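Local structure of 2-hydroxyisobutyryl-CoA synthetase (Aquincola tertiaricarbonis, 6HDY) at residues A[168-173]-A[217-222]; A[246-251]-A[273-278]. The protein belongs to the ANL superfamily of AMP-binding enzymes, as an acyl-CoA synthetase with an AMP-binding region and a C-terminal domain. All blocks are in the same frame, centred on the assembly; numbering follows the deposited sequence.

Interaction 1. Residues A[168-173]-A[217-222]; sequences VAAVFS and AFYGTP
Two rings of 217-222, F218 and Y219, receive small apolar groups from 168-173, each at a slant. V168 CG1 lies 3.8 Å from CD2 of Y219, and A170 CB is the same 3.8 Å from CE2 of that ring. With CG anti to the backbone N (chi1 171°), Y219 runs forward beside its own carbonyl carbon, which brings one ring border past V168 and then A170. The F218 ring takes A169 CB, 3.6 Å from its CE2, while a third ring, F172, turns its edge in plane to V168 O within its own segment. These groups sit where strand 165-168 ends beside strand 217-220 in the parallel sheet of the AMP-binding fold, V168 pairing with Y219. The Y219 ring, packed against V168 and A170, lines the ligand pocket, its OH hydrogen-bonded to S250 OG. One direct backbone bond joins the segments, A169 N to Y219 O at 2.8 Å. The chains stay close through A170 and G220, then part; a water donates to A169 O (2.8 Å) and accepts from T221 N (3.0 Å). T221 caps helix 222-234, its OG1 bonded to Y224 N. Farther on, S173 OG is hydrogen-bonded to F195 O of the second subunit.

Interaction 2. Residues A[246-251]-A[273-278]; sequences CLFFSG and YDCGSM. With 8LQ ([[(2~{R},3~{S},4~{R},5~{R})-5-(6-aminopurin-9-yl)-3,4-bis(oxidanyl)oxolan-2-yl]methoxy-oxidanyl-phosphoryl] (3~{S})-3-oxidanylbutanoate), chain C; 3HL ((3S)-3-hydroxybutanoic acid), chain B.
Two cysteine sulfurs meet two aromatic rings at their edges, one from each segment. C246 SG lies in the plane of the Y273 ring, 5.1 Å from its centroid, while C275 SG approaches the F248 ring edge near its plane, 5.4 Å from the centroid. A chi1 of 88° lays C246 SG beside the CD2-CE2 border of the Y273 ring, and C246 CB closes on Y273 CE2 at 3.5 Å. Between the chains runs a parallel ladder: Y273 N gives to L247 O (2.9 Å), F249 N to Y273 O (3.0 Å), and C275 N to F249 O (3.0 Å). At and past the strand ends the segments line the binding site. N6 of 8LQ donates to D274 OD1 at 3.1 Å and to C275 O at 2.8 Å; D274 OD2 is bonded to S256 OG. S250 OG, hydrogen-bonded to Y219 OH, lies beside the site where 8LQ and 3HL are modelled as overlapping alternatives. In the fold, strands 246-249 and 271-274 flank helix 258-268 as a beta-alpha-beta unit, with 271-274 at one edge of the sheet within this chain, 217-220 on the other side of 246-249, and helix 222-234 packing against F249 through P222 and A225.

Both contacts are buried and belong to one parallel sheet, in which strand 217-220 of interaction 1 neighbours strand 246-249 of interaction 2. They join through F218 O and F248 N, a probable backbone hydrogen bond of 2.8 Å, and through Y219 OH and S250 OG, probably bonded at 2.6 Å. Interaction 1 joins its two segments by one direct backbone bond, a water and apolar side chains, and its loop runs on to the second subunit. Interaction 2, at the sheet's edge strand, has a longer backbone ladder and sulfur-ring contacts, touches no other chain, and gives 8LQ polar partners, whereas 168-173/217-222 borders that ligand through Y219.

Interaction 1. Residues A[168-173]-A[217-222]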
# COMPACT_ATOMS: atom_id res chain seq x y z
N VAL A 168 3.91 7.56 6.02
CA VAL A 168 4.65 6.43 5.42
C VAL A 168 4.49 6.55 3.91
O VAL A 168 3.45 6.23 3.35
CB VAL A 168 4.25 5.03 6.00
CG1 VAL A 168 5.11 3.92 5.40
CG2 VAL A 168 4.39 5.03 7.52
N ALA A 169 5.52 7.09 3.27
CA ALA A 169 5.51 7.36 1.84
C ALA A 169 6.50 6.50 1.03
O ALA A 169 7.42 7.01 0.38
CB ALA A 169 5.73 8.86 1.59
N ALA A 170 6.32 5.19 1.11
CA ALA A 170 7.03 4.17 0.33
C ALA A 170 5.93 3.25 -0.17
O ALA A 170 4.85 3.22 0.43
CB ALA A 170 8.04 3.43 1.19
N VAL A 171 6.15 2.57 -1.31
CA VAL A 171 5.18 1.70 -1.96
C VAL A 171 4.72 0.56 -1.03
O VAL A 171 5.53 -0.08 -0.36
CB VAL A 171 5.67 1.19 -3.37
CG1 VAL A 171 6.97 0.39 -3.27
CG2 VAL A 171 4.59 0.38 -4.09
N PHE A 172 3.41 0.34 -0.95
CA PHE A 172 2.82 -0.72 -0.13
C PHE A 172 2.48 -1.86 -1.05
O PHE A 172 1.48 -1.82 -1.77
CB PHE A 172 1.60 -0.22 0.63
CG PHE A 172 1.92 0.58 1.87
CD1 PHE A 172 2.10 -0.06 3.09
CD2 PHE A 172 2.01 1.97 1.82
CE1 PHE A 172 2.39 0.67 4.23
CE2 PHE A 172 2.34 2.70 2.96
CZ PHE A 172 2.51 2.05 4.16
N SER A 173 3.42 -2.79 -1.17
CA SER A 173 3.29 -3.92 -2.08
C SER A 173 4.11 -5.08 -1.50
O SER A 173 4.06 -5.32 -0.30
CB SER A 173 3.79 -3.52 -3.47
OG SER A 173 3.60 -4.57 -4.41
N ALA A 217 6.53 13.23 11.49
CA ALA A 217 7.52 12.32 10.93
C ALA A 217 7.19 11.82 9.52
O ALA A 217 6.02 11.74 9.14
CB ALA A 217 7.77 11.15 11.88
N PHE A 218 8.25 11.55 8.74
CA PHE A 218 8.14 11.08 7.36
C PHE A 218 9.02 9.88 7.18
O PHE A 218 10.17 9.92 7.59
CB PHE A 218 8.61 12.16 6.37
CG PHE A 218 8.61 11.77 4.90
CD1 PHE A 218 9.70 11.14 4.33
CD2 PHE A 218 7.52 12.07 4.09
CE1 PHE A 218 9.70 10.78 2.99
CE2 PHE A 218 7.52 11.73 2.74
CZ PHE A 218 8.61 11.08 2.20
N TYR A 219 8.50 8.85 6.49
CA TYR A 219 9.28 7.67 6.12
C TYR A 219 9.26 7.45 4.62
O TYR A 219 8.19 7.51 3.99
CB TYR A 219 8.77 6.39 6.85
CG TYR A 219 9.43 5.12 6.32
CD1 TYR A 219 10.67 4.70 6.81
CD2 TYR A 219 8.87 4.41 5.27
CE1 TYR A 219 11.30 3.56 6.30
CE2 TYR A 219 9.50 3.28 4.73
CZ TYR A 219 10.71 2.86 5.26
OH TYR A 219 11.34 1.79 4.68
N GLY A 220 10.43 7.09 4.07
CA GLY A 220 10.59 6.66 2.69
C GLY A 220 12.05 6.45 2.37
O GLY A 220 12.84 6.19 3.28
N THR A 221 12.42 6.60 1.08
CA THR A 221 13.83 6.51 0.65
C THR A 221 14.44 7.91 0.66
O THR A 221 13.71 8.89 0.43
CB THR A 221 14.01 5.86 -0.74
OG1 THR A 221 13.39 6.67 -1.75
CG2 THR A 221 13.55 4.39 -0.80
N PRO A 222 15.78 8.04 0.89
CA PRO A 222 16.41 9.38 0.82
C PRO A 222 16.21 10.04 -0.54
O PRO A 222 16.07 11.26 -0.58
CB PRO A 222 17.89 9.10 1.12
CG PRO A 222 17.93 7.73 1.73
CD PRO A 222 16.79 6.98 1.15
O HOH W 1 9.96 6.28 -0.61

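Interaction 2. Residues A[246-251]-A[273-278]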
# COMPACT_ATOMS: atom_id res chain seq x y z
N CYS A 246 11.20 15.25 11.86
CA CYS A 246 12.14 14.28 11.33
C CYS A 246 11.62 13.54 10.12
O CYS A 246 10.42 13.51 9.84
CB CYS A 246 12.64 13.32 12.40
SG CYS A 246 11.60 11.86 12.64
N LEU A 247 12.58 12.96 9.39
CA LEU A 247 12.41 12.10 8.23
C LEU A 247 13.34 10.93 8.53
O LEU A 247 14.48 11.16 8.95
CB LEU A 247 12.84 12.81 6.93
CG LEU A 247 12.07 14.08 6.56
CD1 LEU A 247 12.85 15.32 7.00
CD2 LEU A 247 11.82 14.14 5.05
N PHE A 248 12.85 9.70 8.40
CA PHE A 248 13.66 8.51 8.68
C PHE A 248 13.61 7.60 7.48
O PHE A 248 12.55 7.40 6.92
CB PHE A 248 13.32 7.83 10.01
CG PHE A 248 12.00 7.10 10.13
CD1 PHE A 248 10.81 7.80 10.30
CD2 PHE A 248 11.97 5.70 10.24
CE1 PHE A 248 9.60 7.11 10.48
CE2 PHE A 248 10.76 5.02 10.42
CZ PHE A 248 9.59 5.73 10.51
N PHE A 249 14.76 7.16 7.01
CA PHE A 249 14.87 6.46 5.74
C PHE A 249 15.57 5.13 5.82
O PHE A 249 16.50 4.94 6.62
CB PHE A 249 15.65 7.34 4.71
CG PHE A 249 15.26 8.80 4.54
CD1 PHE A 249 14.00 9.15 4.06
CD2 PHE A 249 16.18 9.82 4.79
CE1 PHE A 249 13.65 10.49 3.89
CE2 PHE A 249 15.82 11.17 4.61
CZ PHE A 249 14.57 11.49 4.14
N SER A 250 15.19 4.26 4.89
CA SER A 250 15.81 2.96 4.65
C SER A 250 15.68 2.64 3.16
O SER A 250 14.95 3.32 2.44
CB SER A 250 15.15 1.88 5.51
OG SER A 250 13.93 1.48 4.94
N GLY A 251 16.43 1.64 2.70
CA GLY A 251 16.32 1.18 1.32
C GLY A 251 17.56 1.32 0.47
O GLY A 251 17.73 0.56 -0.47
N TYR A 273 17.12 10.62 9.91
CA TYR A 273 17.60 9.41 10.58
C TYR A 273 17.81 8.32 9.58
O TYR A 273 17.01 8.17 8.67
CB TYR A 273 16.66 8.97 11.69
CG TYR A 273 16.56 10.00 12.78
CD1 TYR A 273 17.69 10.40 13.50
CD2 TYR A 273 15.37 10.67 13.03
CE1 TYR A 273 17.62 11.38 14.48
CE2 TYR A 273 15.28 11.64 14.03
CZ TYR A 273 16.40 11.98 14.76
OH TYR A 273 16.33 12.95 15.72
N ASP A 274 18.90 7.56 9.76
CA ASP A 274 19.25 6.42 8.93
C ASP A 274 18.82 5.13 9.67
O ASP A 274 18.99 5.03 10.89
CB ASP A 274 20.76 6.40 8.65
CG ASP A 274 21.25 5.50 7.52
OD1 ASP A 274 20.45 5.16 6.62
OD2 ASP A 274 22.47 5.21 7.48
N CYS A 275 18.19 4.20 8.93
CA CYS A 275 17.80 2.87 9.41
C CYS A 275 17.78 1.89 8.24
O CYS A 275 17.83 2.32 7.09
CB CYS A 275 16.48 2.87 10.20
SG CYS A 275 15.00 3.18 9.20
N GLY A 276 17.69 0.60 8.54
CA GLY A 276 17.51 -0.40 7.52
C GLY A 276 18.65 -1.34 7.23
O GLY A 276 19.74 -0.91 6.84
N SER A 277 18.37 -2.64 7.36
CA SER A 277 19.28 -3.73 7.01
C SER A 277 18.75 -4.30 5.69
O SER A 277 19.05 -3.74 4.63
CB SER A 277 19.32 -4.79 8.11
OG SER A 277 18.02 -5.23 8.49
N MET A 278 17.93 -5.36 5.76
CA MET A 278 17.35 -6.08 4.63
C MET A 278 15.92 -6.45 4.92
O MET A 278 15.54 -6.52 6.07
CB MET A 278 18.15 -7.37 4.37
CG MET A 278 19.67 -7.15 4.31
SD MET A 278 20.53 -8.70 4.08
CE MET A 278 20.93 -8.99 5.47
N9 8LQ C . 19.99 -0.67 2.07
C8 8LQ C . 18.86 -0.74 2.79
N7 8LQ C . 18.90 0.19 3.74
C5 8LQ C . 20.07 0.83 3.63
C6 8LQ C . 20.62 1.88 4.28
N6 8LQ C . 19.95 2.42 5.29
N1 8LQ C . 21.84 2.37 3.96
C2 8LQ C . 22.56 1.81 2.89
N3 8LQ C . 21.94 0.79 2.19
C4 8LQ C . 20.74 0.30 2.59
CAA 8LQ C . 13.09 -3.21 3.75
CAZ 8LQ C . 14.11 -2.09 4.07
OAE 8LQ C . 13.73 -0.89 3.40
CAL 8LQ C . 15.54 -2.45 3.64
CAS 8LQ C . 15.59 -2.82 2.15
OAC 8LQ C . 15.58 -1.93 1.30
OAQ 8LQ C . 15.55 -4.17 1.87
PBC 8LQ C . 15.88 -4.77 0.42
OAH 8LQ C . 14.73 -4.20 -0.51
OAD 8LQ C . 15.95 -6.24 0.40
O5' 8LQ C . 17.28 -4.15 0.05
C5' 8LQ C . 18.33 -4.34 1.00
C4' 8LQ C . 19.58 -3.66 0.50
O4' 8LQ C . 19.32 -2.24 0.33
C3' 8LQ C . 20.58 -3.75 1.58
O3' 8LQ C . 21.30 -5.01 1.49
C2' 8LQ C . 21.46 -2.54 1.26
O2' 8LQ C . 22.33 -2.79 0.08
C1' 8LQ C . 20.41 -1.51 0.90
CA 3HL B . 14.97 -2.60 2.86
CB 3HL B . 13.93 -3.70 3.19
OG1 3HL B . 13.51 -3.70 4.54
CG2 3HL B . 12.70 -3.57 2.35
C 3HL B . 15.21 -1.78 4.10
OA 3HL B . 14.30 -1.09 4.54
OB 3HL B . 16.37 -2.03 4.76